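Local structure of putative NADPH-dependent oxidoreductase (Desulfitobacterium hafniense DCB-2, 3DB2) at residues T25-E28 against K29-L32; S126-G130 against A131-M135; F258-W261 against S262-D265; S264-T267 against D268-S271; D301-R304 against V305-E308. The protein probably catalyses an NADPH-dependent oxidation or reduction, pairing a dinucleotide-binding Rossmann domain with a GFO/IDH/MocA-type C-terminal domain. All coordinates share one frame; numbering follows the deposited sequence.

Interaction 1 of 5, residues T25-E28 against K29-L32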
loop_
_atom_site.group_PDB
_atom_site.type_symbol
_atom_site.label_atom_id
_atom_site.label_comp_id
_atom_site.label_asym_id
_atom_site.label_seq_id
_atom_site.Cartn_x
_atom_site.Cartn_y
_atom_site.Cartn_z
ATOM N N THR C 25 20.433 30.236 4.051
ATOM C CA THR C 25 21.139 31.539 4.093
ATOM C C THR C 25 20.293 32.605 3.406
ATOM O O THR C 25 20.635 33.789 3.446
ATOM C CB THR C 25 22.536 31.458 3.468
ATOM O OG1 THR C 25 22.439 31.045 2.087
ATOM C CG2 THR C 25 23.355 30.406 4.193
ATOM N N LYS C 26 19.176 32.217 2.795
ATOM C CA LYS C 26 18.231 33.210 2.288
ATOM C C LYS C 26 17.472 33.940 3.397
ATOM O O LYS C 26 16.870 34.985 3.126
ATOM C CB LYS C 26 17.190 32.575 1.374
ATOM C CG LYS C 26 17.753 31.754 0.237
ATOM C CD LYS C 26 16.584 31.311 -0.646
ATOM C CE LYS C 26 17.074 30.301 -1.679
ATOM N NZ LYS C 26 15.992 30.001 -2.670
ATOM N N SER C 27 17.490 33.375 4.598
ATOM C CA SER C 27 16.745 33.900 5.730
ATOM C C SER C 27 17.371 35.142 6.384
ATOM O O SER C 27 18.563 35.138 6.704
ATOM C CB SER C 27 16.624 32.834 6.820
ATOM O OG SER C 27 15.697 33.235 7.816
ATOM N N GLU C 28 16.537 36.131 6.610
ATOM C CA GLU C 28 16.805 37.325 7.403
ATOM C C GLU C 28 16.909 37.027 8.886
ATOM O O GLU C 28 17.330 37.854 9.693
ATOM C CB GLU C 28 15.678 38.340 7.171
ATOM C CG GLU C 28 15.545 38.760 5.713
ATOM C CD GLU C 28 16.826 39.365 5.170
ATOM O OE1 GLU C 28 17.855 38.658 5.100
ATOM O OE2 GLU C 28 16.802 40.563 4.814
ATOM N N LYS C 29 16.500 35.822 9.293
ATOM C CA LYS C 29 16.503 35.419 10.691
ATOM C C LYS C 29 17.818 34.769 11.098
ATOM O O LYS C 29 18.040 34.572 12.286
ATOM C CB LYS C 29 15.314 34.471 10.959
ATOM C CG LYS C 29 13.995 35.215 10.738
ATOM C CD LYS C 29 12.771 34.334 10.739
ATOM C CE LYS C 29 11.620 34.916 11.550
ATOM N NZ LYS C 29 10.530 33.904 11.710
ATOM N N LEU C 30 18.667 34.456 10.119
ATOM C CA LEU C 30 19.873 33.685 10.317
ATOM C C LEU C 30 21.094 34.412 9.746
ATOM O O LEU C 30 20.946 35.133 8.769
ATOM C CB LEU C 30 19.778 32.329 9.613
ATOM C CG LEU C 30 18.534 31.487 9.871
ATOM C CD1 LEU C 30 18.428 30.284 8.954
ATOM C CD2 LEU C 30 18.541 30.998 11.322
ATOM N N LYS C 31 22.233 34.153 10.370
ATOM C CA LYS C 31 23.556 34.590 9.932
ATOM C C LYS C 31 24.552 33.441 10.044
ATOM O O LYS C 31 24.875 32.987 11.143
ATOM C CB LYS C 31 24.037 35.789 10.757
ATOM C CG LYS C 31 25.505 36.099 10.702
ATOM C CD LYS C 31 26.088 36.560 12.023
ATOM N N LEU C 32 25.031 32.924 8.919
ATOM C CA LEU C 32 26.087 31.917 8.966
ATOM C C LEU C 32 27.421 32.580 9.322
ATOM O O LEU C 32 27.926 33.372 8.526
ATOM C CB LEU C 32 26.175 31.184 7.653
ATOM C CG LEU C 32 27.049 29.977 7.370
ATOM C CD1 LEU C 32 27.133 28.932 8.459
ATOM C CD2 LEU C 32 26.525 29.269 6.111
HETATM O O HOH W 1 21.459 34.226 6.042
#
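Ser27 takes the amide of Lys29 on its hydroxyl: Lys29 N lies 3.1 Å from Ser27 OG and the bond is fairly straight, with 156° at the hydrogen. The torsion of the serine explains the reach, since OG stands opposite its own backbone N (chi1 -169°), beside the carbonyl carbon and the peptides that follow. Two further touches are apolar. Ser27 CB rests on the CD1 methyl of Leu30 at 3.8 Å, and the methyl CG2 of Thr25 meets CD2 of Leu32 at 3.9 Å, the two side chains running at a slant to each other. Around these contacts the backbone forms a type I beta turn from Ser27 to Leu30, whose closing bond, Leu30 N to Ser27 O, is weak at 3.5 Å. The turn carries the chain from helix 15-24 into strand 30-36 of the Rossmann domain. Farther out, Leu30 packs on Val307 and Ala311 of helix 302-316, while Lys29 NZ forms a salt bridge with Asp312. Ser27 OG has a second partner in Glu308 OE2. Because the hydroxyl already accepts from an amide, its own proton is probably the one offered to that carboxylate, so one small side chain ties the turn to a helix.

Interaction 2 of 5, residues S126-G130 against A131-M135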
loop_
_atom_site.group_PDB
_atom_site.type_symbol
_atom_site.label_atom_id
_atom_site.label_comp_id
_atom_site.label_asym_id
_atom_site.label_seq_id
_atom_site.Cartn_x
_atom_site.Cartn_y
_atom_site.Cartn_z
ATOM N N SER C 126 9.632 17.060 5.503
ATOM C CA SER C 126 8.483 16.719 4.667
ATOM C C SER C 126 7.151 17.186 5.235
ATOM O O SER C 126 6.240 17.584 4.500
ATOM C CB SER C 126 8.434 15.173 4.419
ATOM O OG SER C 126 7.538 14.894 3.361
ATOM N N ARG C 127 6.989 17.107 6.565
ATOM C CA ARG C 127 5.759 17.490 7.223
ATOM C C ARG C 127 5.508 18.993 7.041
ATOM O O ARG C 127 4.367 19.409 7.195
ATOM C CB ARG C 127 5.721 17.175 8.719
ATOM C CG ARG C 127 6.734 17.848 9.604
ATOM C CD ARG C 127 6.298 17.849 11.046
ATOM N NE ARG C 127 6.571 16.573 11.720
ATOM C CZ ARG C 127 6.111 16.355 12.958
ATOM N NH1 ARG C 127 5.401 17.277 13.583
ATOM N NH2 ARG C 127 6.325 15.223 13.620
ATOM N N ARG C 128 6.550 19.733 6.699
ATOM C CA ARG C 128 6.449 21.170 6.514
ATOM C C ARG C 128 5.939 21.567 5.132
ATOM O O ARG C 128 5.514 22.719 4.932
ATOM C CB ARG C 128 7.808 21.835 6.734
ATOM C CG ARG C 128 8.587 21.356 7.935
ATOM C CD ARG C 128 9.263 22.487 8.658
ATOM N NE ARG C 128 9.589 22.054 10.009
ATOM C CZ ARG C 128 9.260 22.522 11.188
ATOM N NH1 ARG C 128 8.497 23.577 11.314
ATOM N NH2 ARG C 128 9.713 21.912 12.276
ATOM N N LEU C 129 5.989 20.645 4.172
ATOM C CA LEU C 129 5.523 20.950 2.832
ATOM C C LEU C 129 4.088 21.469 2.878
ATOM O O LEU C 129 3.353 21.037 3.756
ATOM C CB LEU C 129 5.610 19.718 1.946
ATOM C CG LEU C 129 7.023 19.295 1.508
ATOM C CD1 LEU C 129 7.007 17.938 0.844
ATOM C CD2 LEU C 129 7.602 20.334 0.544
ATOM N N GLY C 130 3.728 22.368 1.960
ATOM C CA GLY C 130 2.370 22.919 1.976
ATOM C C GLY C 130 1.372 21.775 1.796
ATOM O O GLY C 130 0.289 21.801 2.346
ATOM N N ALA C 131 1.755 20.756 1.037
ATOM C CA ALA C 131 0.841 19.624 0.821
ATOM C C ALA C 131 0.607 18.879 2.118
ATOM O O ALA C 131 -0.534 18.537 2.385
ATOM C CB ALA C 131 1.387 18.710 -0.237
ATOM N N LEU C 132 1.631 18.622 2.932
ATOM C CA LEU C 132 1.393 17.858 4.158
ATOM C C LEU C 132 0.602 18.665 5.180
ATOM O O LEU C 132 -0.277 18.191 5.946
ATOM C CB LEU C 132 2.751 17.402 4.692
ATOM C CG LEU C 132 3.221 16.016 4.283
ATOM C CD1 LEU C 132 2.278 14.935 4.809
ATOM C CD2 LEU C 132 3.359 15.943 2.759
ATOM N N ARG C 133 0.889 19.969 5.207
ATOM C CA ARG C 133 0.131 20.918 6.030
ATOM C C ARG C 133 -1.356 20.942 5.642
ATOM O O ARG C 133 -2.228 21.001 6.510
ATOM C CB ARG C 133 0.714 22.321 5.967
ATOM C CG ARG C 133 2.104 22.511 6.528
ATOM C CD ARG C 133 2.234 21.995 7.949
ATOM N NE ARG C 133 3.438 22.388 8.645
ATOM C CZ ARG C 133 4.010 21.892 9.729
ATOM N NH1 ARG C 133 3.524 20.868 10.399
ATOM N NH2 ARG C 133 5.136 22.436 10.195
ATOM N N LYS C 134 -1.645 20.881 4.354
ATOM C CA LYS C 134 -3.024 20.939 3.885
ATOM C C LYS C 134 -3.703 19.628 4.234
ATOM O O LYS C 134 -4.842 19.568 4.731
ATOM C CB LYS C 134 -3.016 21.258 2.390
ATOM C CG LYS C 134 -4.379 21.246 1.725
ATOM C CD LYS C 134 -5.179 22.430 2.254
ATOM C CE LYS C 134 -6.660 22.233 1.987
ATOM N NZ LYS C 134 -7.166 23.383 1.186
HETATM N N MSE C 135 -2.995 18.520 3.989
HETATM C CA MSE C 135 -3.563 17.204 4.320
HETATM C C MSE C 135 -3.904 17.108 5.797
HETATM O O MSE C 135 -4.918 16.522 6.203
HETATM C CB MSE C 135 -2.626 16.073 3.869
HETATM C CG MSE C 135 -2.524 15.973 2.345
HETATM SE SE MSE C 135 -0.989 14.834 1.844
HETATM C CE MSE C 135 -1.894 13.184 2.285
HETATM O O HOH W 2 4.942 24.243 7.079
HETATM O O HOH W 3 6.639 24.792 9.279
#
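Arg133 lays one face of its guanidinium over Arg127 O, which stands 3.2 Å from that plane and off toward the rim, while water 2, water 3 and Arg128 NH1 lie at its edge in the plane. The Arg128 guanidinium is turned almost upright to it, 86° between planes, with Arg128 NH1 3.7 Å from Arg133 NH2. This is the start of helix 130-140, with Leu129 at the N-cap position and Arg133 folded back over the turn that precedes it. The chain of Arg133 bends at chi2 (-53°), which carries it past Leu129 O toward Arg127. Water 2 accepts from Arg133 NE at 2.9 Å and donates to Arg128 O; water 3 accepts from both Arg133 NH2 and Arg128 NH1. The arginine charges are met by acids: Arg133 NH2 and Arg127 NH1 each form a salt bridge with Glu321, Arg127 NE forms one with Asp188, and Arg128 NH2 one with Glu309. With a leucine at Arg133, Glu321 would probably lose a cationic mate and both waters a donor that holds them between the segments. The helix itself opens with Arg133 N bonded to Leu129 O, 3.1 Å and nearly straight at 172°, followed by Lys134 N to Gly130 O at 2.9 Å. Leu129 has no side-chain acceptor; the amides of Gly130 and Ala131 are met instead by OD2 and OD1 of Asp268. On another side of the turn, Leu132 CG presses against Ser126 O at 3.4 Å.

Interaction 3 of 5, residues F258-W261 against S262-D265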
loop_
_atom_site.group_PDB
_atom_site.type_symbol
_atom_site.label_atom_id
_atom_site.label_comp_id
_atom_site.label_asym_id
_atom_site.label_seq_id
_atom_site.Cartn_x
_atom_site.Cartn_y
_atom_site.Cartn_z
ATOM N N PHE C 258 10.368 13.561 -5.996
ATOM C CA PHE C 258 11.397 13.745 -4.983
ATOM C C PHE C 258 12.680 14.366 -5.553
ATOM O O PHE C 258 13.558 14.821 -4.799
ATOM C CB PHE C 258 11.716 12.414 -4.253
ATOM C CG PHE C 258 12.404 12.707 -2.928
ATOM C CD1 PHE C 258 11.660 13.047 -1.815
ATOM C CD2 PHE C 258 13.787 12.658 -2.817
ATOM C CE1 PHE C 258 12.296 13.321 -0.614
ATOM C CE2 PHE C 258 14.431 12.931 -1.619
ATOM C CZ PHE C 258 13.665 13.284 -0.522
ATOM N N SER C 259 12.789 14.388 -6.864
ATOM C CA SER C 259 13.952 14.965 -7.535
ATOM C C SER C 259 13.984 16.456 -7.299
ATOM O O SER C 259 15.077 17.040 -7.449
ATOM C CB SER C 259 13.961 14.580 -9.013
ATOM O OG SER C 259 12.997 15.270 -9.764
ATOM N N TRP C 260 12.871 17.066 -6.916
ATOM C CA TRP C 260 12.847 18.487 -6.584
ATOM C C TRP C 260 12.931 18.797 -5.090
ATOM O O TRP C 260 12.733 19.943 -4.683
ATOM C CB TRP C 260 11.576 19.145 -7.163
ATOM C CG TRP C 260 11.698 19.168 -8.650
ATOM C CD1 TRP C 260 11.419 18.172 -9.547
ATOM C CD2 TRP C 260 12.157 20.309 -9.391
ATOM N NE1 TRP C 260 11.681 18.641 -10.824
ATOM C CE2 TRP C 260 12.129 19.934 -10.752
ATOM C CE3 TRP C 260 12.577 21.595 -9.024
ATOM C CZ2 TRP C 260 12.523 20.847 -11.719
ATOM C CZ3 TRP C 260 12.967 22.487 -10.011
ATOM C CH2 TRP C 260 12.936 22.103 -11.356
ATOM N N TRP C 261 13.235 17.817 -4.277
ATOM C CA TRP C 261 13.421 17.971 -2.852
ATOM C C TRP C 261 14.422 19.078 -2.483
ATOM O O TRP C 261 14.126 19.944 -1.654
ATOM C CB TRP C 261 13.889 16.645 -2.277
ATOM C CG TRP C 261 13.833 16.588 -0.789
ATOM C CD1 TRP C 261 14.930 16.600 0.027
ATOM C CD2 TRP C 261 12.690 16.510 0.075
ATOM N NE1 TRP C 261 14.530 16.536 1.334
ATOM C CE2 TRP C 261 13.176 16.478 1.400
ATOM C CE3 TRP C 261 11.307 16.462 -0.141
ATOM C CZ2 TRP C 261 12.335 16.402 2.502
ATOM C CZ3 TRP C 261 10.465 16.387 0.951
ATOM C CH2 TRP C 261 10.978 16.358 2.260
ATOM N N SER C 262 15.594 19.046 -3.106
ATOM C CA SER C 262 16.645 20.014 -2.785
ATOM C C SER C 262 16.291 21.444 -3.172
ATOM O O SER C 262 16.717 22.410 -2.531
ATOM C CB SER C 262 17.952 19.515 -3.450
ATOM O OG SER C 262 17.904 19.771 -4.849
ATOM N N ASN C 263 15.483 21.607 -4.212
ATOM C CA ASN C 263 14.978 22.889 -4.665
ATOM C C ASN C 263 13.786 23.339 -3.811
ATOM O O ASN C 263 12.659 23.411 -4.288
ATOM C CB ASN C 263 14.618 22.744 -6.139
ATOM C CG ASN C 263 15.619 21.842 -6.856
ATOM O OD1 ASN C 263 15.630 20.616 -6.784
ATOM N ND2 ASN C 263 16.525 22.477 -7.579
ATOM N N SER C 264 14.070 23.600 -2.537
ATOM C CA SER C 264 13.118 23.578 -1.416
ATOM C C SER C 264 12.037 24.644 -1.554
ATOM O O SER C 264 10.897 24.401 -1.123
ATOM C CB SER C 264 13.832 23.531 -0.086
ATOM O OG SER C 264 14.549 24.722 0.094
ATOM N N ASP C 265 12.271 25.807 -2.178
ATOM C CA ASP C 265 11.186 26.753 -2.294
ATOM C C ASP C 265 10.155 26.405 -3.374
ATOM O O ASP C 265 9.093 27.050 -3.399
ATOM C CB ASP C 265 11.680 28.166 -2.601
ATOM C CG ASP C 265 12.539 28.293 -3.837
ATOM O OD1 ASP C 265 12.931 27.272 -4.439
ATOM O OD2 ASP C 265 12.836 29.466 -4.178
HETATM O O HOH W 4 16.719 17.328 -5.182
#
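Trp260 and Asn263 meet in the loop between strands 250-256 and 271-278, where Asn263 is the centre of an inverse gamma turn that brings Ser264 N back to Ser262 O, a weak bond of 2.9 Å. The N of Asn263 makes another weak, strongly bent bond back to Trp260 O at 3.2 Å. CB of Asn263 comes within 3.7 Å of Trp260 CE3, approaching at a slant, with ring and amide planes 52° apart. A chi1 of -37° sets CG beside the backbone N and leans the amide back over the preceding turn, where OD1 lies 3.5 Å from Trp260 CA. That same oxygen accepts from Ser262 OG at 3.1 Å, but the hydroxyl sits well above the carbonyl plane, 68° out of it. Were an alanine to stand at Asn263, the Ser262 hydroxyl would probably lose this acceptor and its rotation would be less fixed, and CE3 of Trp260 would lose the amide beside it. The two tryptophans have partners outside the segments. The Trp260 ring stacks on that of His270, and the Trp261 ring meets that of His302; the backbone oxygens are engaged separately, Trp260 O by Thr267 OG1 and Trp261 O by His302 NE2. Within the first segment, Trp261 CB lies 3.7 Å above the centre of the Phe258 ring. One water spans the two segments: water 4 donates to Ser259 O at 2.8 Å and accepts from Ser262 N at 2.9 Å.

Interaction 4 of 5, residues S264-T267 against D268-S271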
loop_
_atom_site.group_PDB
_atom_site.type_symbol
_atom_site.label_atom_id
_atom_site.label_comp_id
_atom_site.label_asym_id
_atom_site.label_seq_id
_atom_site.Cartn_x
_atom_site.Cartn_y
_atom_site.Cartn_z
ATOM N N SER C 264 14.070 23.600 -2.537
ATOM C CA SER C 264 13.118 23.578 -1.416
ATOM C C SER C 264 12.037 24.644 -1.554
ATOM O O SER C 264 10.897 24.401 -1.123
ATOM C CB SER C 264 13.832 23.531 -0.086
ATOM O OG SER C 264 14.549 24.722 0.094
ATOM N N ASP C 265 12.271 25.807 -2.178
ATOM C CA ASP C 265 11.186 26.753 -2.294
ATOM C C ASP C 265 10.155 26.405 -3.374
ATOM O O ASP C 265 9.093 27.050 -3.399
ATOM C CB ASP C 265 11.680 28.166 -2.601
ATOM C CG ASP C 265 12.539 28.293 -3.837
ATOM O OD1 ASP C 265 12.931 27.272 -4.439
ATOM O OD2 ASP C 265 12.836 29.466 -4.178
ATOM N N VAL C 266 10.430 25.435 -4.213
ATOM C CA VAL C 266 9.491 25.026 -5.249
ATOM C C VAL C 266 9.117 23.546 -5.229
ATOM O O VAL C 266 8.449 23.001 -6.114
ATOM C CB VAL C 266 10.053 25.373 -6.656
ATOM C CG1 VAL C 266 10.053 26.872 -6.888
ATOM C CG2 VAL C 266 11.458 24.822 -6.849
ATOM N N THR C 267 9.545 22.818 -4.210
ATOM C CA THR C 267 9.268 21.393 -4.087
ATOM C C THR C 267 7.764 21.100 -4.187
ATOM O O THR C 267 7.369 20.179 -4.897
ATOM C CB THR C 267 9.747 20.848 -2.742
ATOM O OG1 THR C 267 11.173 21.004 -2.721
ATOM C CG2 THR C 267 9.503 19.347 -2.582
ATOM N N ASP C 268 6.970 21.905 -3.478
ATOM C CA ASP C 268 5.521 21.682 -3.537
ATOM C C ASP C 268 4.925 21.800 -4.932
ATOM O O ASP C 268 3.862 21.236 -5.218
ATOM C CB ASP C 268 4.827 22.681 -2.633
ATOM C CG ASP C 268 4.756 22.302 -1.171
ATOM O OD1 ASP C 268 4.274 21.189 -0.867
ATOM O OD2 ASP C 268 5.176 23.098 -0.293
ATOM N N GLU C 269 5.562 22.553 -5.825
ATOM C CA GLU C 269 5.021 22.739 -7.164
ATOM C C GLU C 269 5.201 21.476 -7.998
ATOM O O GLU C 269 4.516 21.332 -9.010
ATOM C CB GLU C 269 5.703 23.899 -7.907
ATOM C CG GLU C 269 5.470 25.241 -7.241
ATOM C CD GLU C 269 6.056 26.410 -8.021
ATOM O OE1 GLU C 269 6.103 26.354 -9.271
ATOM O OE2 GLU C 269 6.470 27.399 -7.383
ATOM N N HIS C 270 6.090 20.599 -7.555
ATOM C CA HIS C 270 6.310 19.325 -8.232
ATOM C C HIS C 270 5.636 18.179 -7.477
ATOM O O HIS C 270 6.164 17.080 -7.307
ATOM C CB HIS C 270 7.812 19.129 -8.430
ATOM C CG HIS C 270 8.293 20.305 -9.252
ATOM N ND1 HIS C 270 8.510 20.201 -10.604
ATOM C CD2 HIS C 270 8.566 21.588 -8.931
ATOM C CE1 HIS C 270 8.912 21.369 -11.087
ATOM N NE2 HIS C 270 8.967 22.231 -10.090
ATOM N N SER C 271 4.410 18.481 -7.037
ATOM C CA SER C 271 3.572 17.487 -6.348
ATOM C C SER C 271 2.128 17.693 -6.789
ATOM O O SER C 271 1.789 18.737 -7.341
ATOM C CB SER C 271 3.744 17.603 -4.841
ATOM O OG SER C 271 3.124 18.749 -4.286
HETATM O O HOH W 5 8.009 23.827 -1.713
#
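Asp268 is joined to Ser264 through water 5, which accepts from Asp268 N at 2.8 Å while lying 3.0 Å from Ser264 O. The Asp268 carboxylate is engaged elsewhere: besides the amides at the start of helix 130-140, it takes that of Val300. Glu269 comes next. Its N bonds to Val266 O at 2.9 Å from above the carbonyl plane, 57° out of it, an approach that goes with the tight winding here. Beyond CG its chain runs extended (chi2 -176°), and this brings OE2 beside the CG1 methyl of Val266 at 3.7 Å. At His270 the pattern repeats, with N bonded to Thr267 O at 3.0 Å, again from above the carbonyl plane. Its ring adds a second approach to Val266 O: CD2 lies 3.2 Å from that oxygen, which sits at the ring edge and in its plane. One carbonyl is therefore faced by an amide and by a ring C-H edge, which is probably somewhat polarised. With Ser271 the turn gives way to strand 271-278. Successive bonds from each amide to the carbonyl three residues back are the signature of 3-10 winding, used here to lead a loop into a strand of the large mixed sheet.

Interaction 5 of 5, residues D301-R304 against V305-E308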
loop_
_atom_site.group_PDB
_atom_site.type_symbol
_atom_site.label_atom_id
_atom_site.label_comp_id
_atom_site.label_asym_id
_atom_site.label_seq_id
_atom_site.Cartn_x
_atom_site.Cartn_y
_atom_site.Cartn_z
ATOM N N ASP C 301 8.869 26.587 1.765
ATOM C CA ASP C 301 10.300 26.306 1.677
ATOM C C ASP C 301 10.681 25.427 2.880
ATOM O O ASP C 301 11.115 25.924 3.918
ATOM C CB ASP C 301 11.150 27.572 1.645
ATOM C CG ASP C 301 12.595 27.278 1.270
ATOM O OD1 ASP C 301 13.048 26.160 1.582
ATOM O OD2 ASP C 301 13.282 28.124 0.650
ATOM N N HIS C 302 10.478 24.128 2.705
ATOM C CA HIS C 302 10.548 23.156 3.810
ATOM C C HIS C 302 11.885 23.185 4.523
ATOM O O HIS C 302 11.958 23.050 5.748
ATOM C CB HIS C 302 10.189 21.789 3.265
ATOM C CG HIS C 302 11.030 21.139 2.223
ATOM N ND1 HIS C 302 11.971 20.162 2.501
ATOM C CD2 HIS C 302 11.087 21.324 0.885
ATOM C CE1 HIS C 302 12.549 19.778 1.382
ATOM N NE2 HIS C 302 12.032 20.473 0.375
ATOM N N LEU C 303 12.979 23.388 3.775
ATOM C CA LEU C 303 14.294 23.320 4.439
ATOM C C LEU C 303 14.574 24.635 5.148
ATOM O O LEU C 303 15.097 24.714 6.257
ATOM C CB LEU C 303 15.384 22.995 3.407
ATOM C CG LEU C 303 15.226 21.697 2.629
ATOM C CD1 LEU C 303 16.408 21.512 1.687
ATOM C CD2 LEU C 303 15.102 20.526 3.588
ATOM N N ARG C 304 14.207 25.752 4.517
ATOM C CA ARG C 304 14.401 27.056 5.138
ATOM C C ARG C 304 13.575 27.240 6.397
ATOM O O ARG C 304 14.077 27.667 7.436
ATOM C CB ARG C 304 14.024 28.159 4.144
ATOM C CG ARG C 304 14.037 29.554 4.736
ATOM C CD ARG C 304 13.883 30.598 3.632
ATOM N NE ARG C 304 13.723 31.939 4.188
ATOM C CZ ARG C 304 13.508 33.038 3.481
ATOM N NH1 ARG C 304 13.406 33.028 2.167
ATOM N NH2 ARG C 304 13.379 34.203 4.102
ATOM N N VAL C 305 12.282 26.902 6.322
ATOM C CA VAL C 305 11.412 27.148 7.473
ATOM C C VAL C 305 11.803 26.279 8.660
ATOM O O VAL C 305 11.584 26.722 9.796
ATOM C CB VAL C 305 9.916 26.962 7.188
ATOM C CG1 VAL C 305 9.466 27.955 6.134
ATOM C CG2 VAL C 305 9.607 25.517 6.787
ATOM N N GLU C 306 12.365 25.103 8.455
ATOM C CA GLU C 306 12.683 24.269 9.624
ATOM C C GLU C 306 13.848 24.826 10.440
ATOM O O GLU C 306 13.813 24.766 11.671
ATOM C CB GLU C 306 12.908 22.829 9.206
ATOM C CG GLU C 306 14.249 22.380 8.692
ATOM C CD GLU C 306 14.325 20.890 8.360
ATOM O OE1 GLU C 306 13.695 20.054 9.037
ATOM O OE2 GLU C 306 15.037 20.533 7.404
ATOM N N VAL C 307 14.852 25.389 9.768
ATOM C CA VAL C 307 15.953 26.069 10.465
ATOM C C VAL C 307 15.475 27.357 11.124
ATOM O O VAL C 307 15.811 27.679 12.274
ATOM C CB VAL C 307 17.131 26.307 9.495
ATOM C CG1 VAL C 307 18.329 26.914 10.223
ATOM C CG2 VAL C 307 17.518 24.992 8.802
ATOM N N GLU C 308 14.640 28.129 10.429
ATOM C CA GLU C 308 14.056 29.354 10.937
ATOM C C GLU C 308 13.222 29.164 12.211
ATOM O O GLU C 308 13.151 30.058 13.061
ATOM C CB GLU C 308 13.154 30.045 9.900
ATOM C CG GLU C 308 13.972 30.789 8.837
ATOM C CD GLU C 308 13.079 31.395 7.775
ATOM O OE1 GLU C 308 11.894 30.994 7.637
ATOM O OE2 GLU C 308 13.550 32.290 7.050
#
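The backbone from Asp301 to Glu308 winds as the first turns of helix 302-316, with Val305 N bonded to Asp301 O at 2.8 Å, Glu308 N to Arg304 O at 3.1 Å and a weak bond from Glu306 N to His302 O between them. Across the turn, Arg304 and Glu308 form a salt bridge: Arg304 NE meets Glu308 OE2, which also has the Ser27 hydroxyl as partner, at 2.9 Å and nearly straight (170°). The carboxylate oxygen lies at the guanidinium edge, in its plane, yet the NE comes to it from above the carboxylate plane, and the two flat groups stand 75° apart. Arg304 reaches this place with its CG opposite the backbone N (chi1 173°) and an extended chain. At the start of the helix Asp301 is the N-cap residue, its OD1 accepting from Arg304 N at 3.2 Å and also receiving Ser264 OG. Val305 sits back on this end, CG2 lying 3.3 Å from Asp301 O. One residue on, Glu306 runs alongside Leu303, pointing the same way, with OE2 3.8 Å from Leu303 CD2; its carboxylate continues to Tyr94 OH. His302 turns from the helix to Ser125 through ND1, while Val307 places CG2 3.5 Å from Leu303 O.

In the fold
Helix 302-316 joins most of these local contacts. Its first turns, interaction 5, lie about 11 Å (centres) from the Rossmann-domain turn of interaction 1, and Lys26 O is 3.7 Å from Arg304 NH2. Interactions 3 and 4 are consecutive parts of one loop, sharing Ser264 and Asp265, with centres only about 6 Å apart; Ser264 CB packs on Leu303 CG of the helix at 3.6 Å. That loop also meets interaction 2, where Leu129 CD1 lies 3.8 Å from Trp261 CZ3, and Arg128 CD packs on Val305 CG2 at 3.6 Å, linking interaction 2 to interaction 5. Glycerol, probably from the crystallisation liquor, is bound near Lys134 and near Ser271.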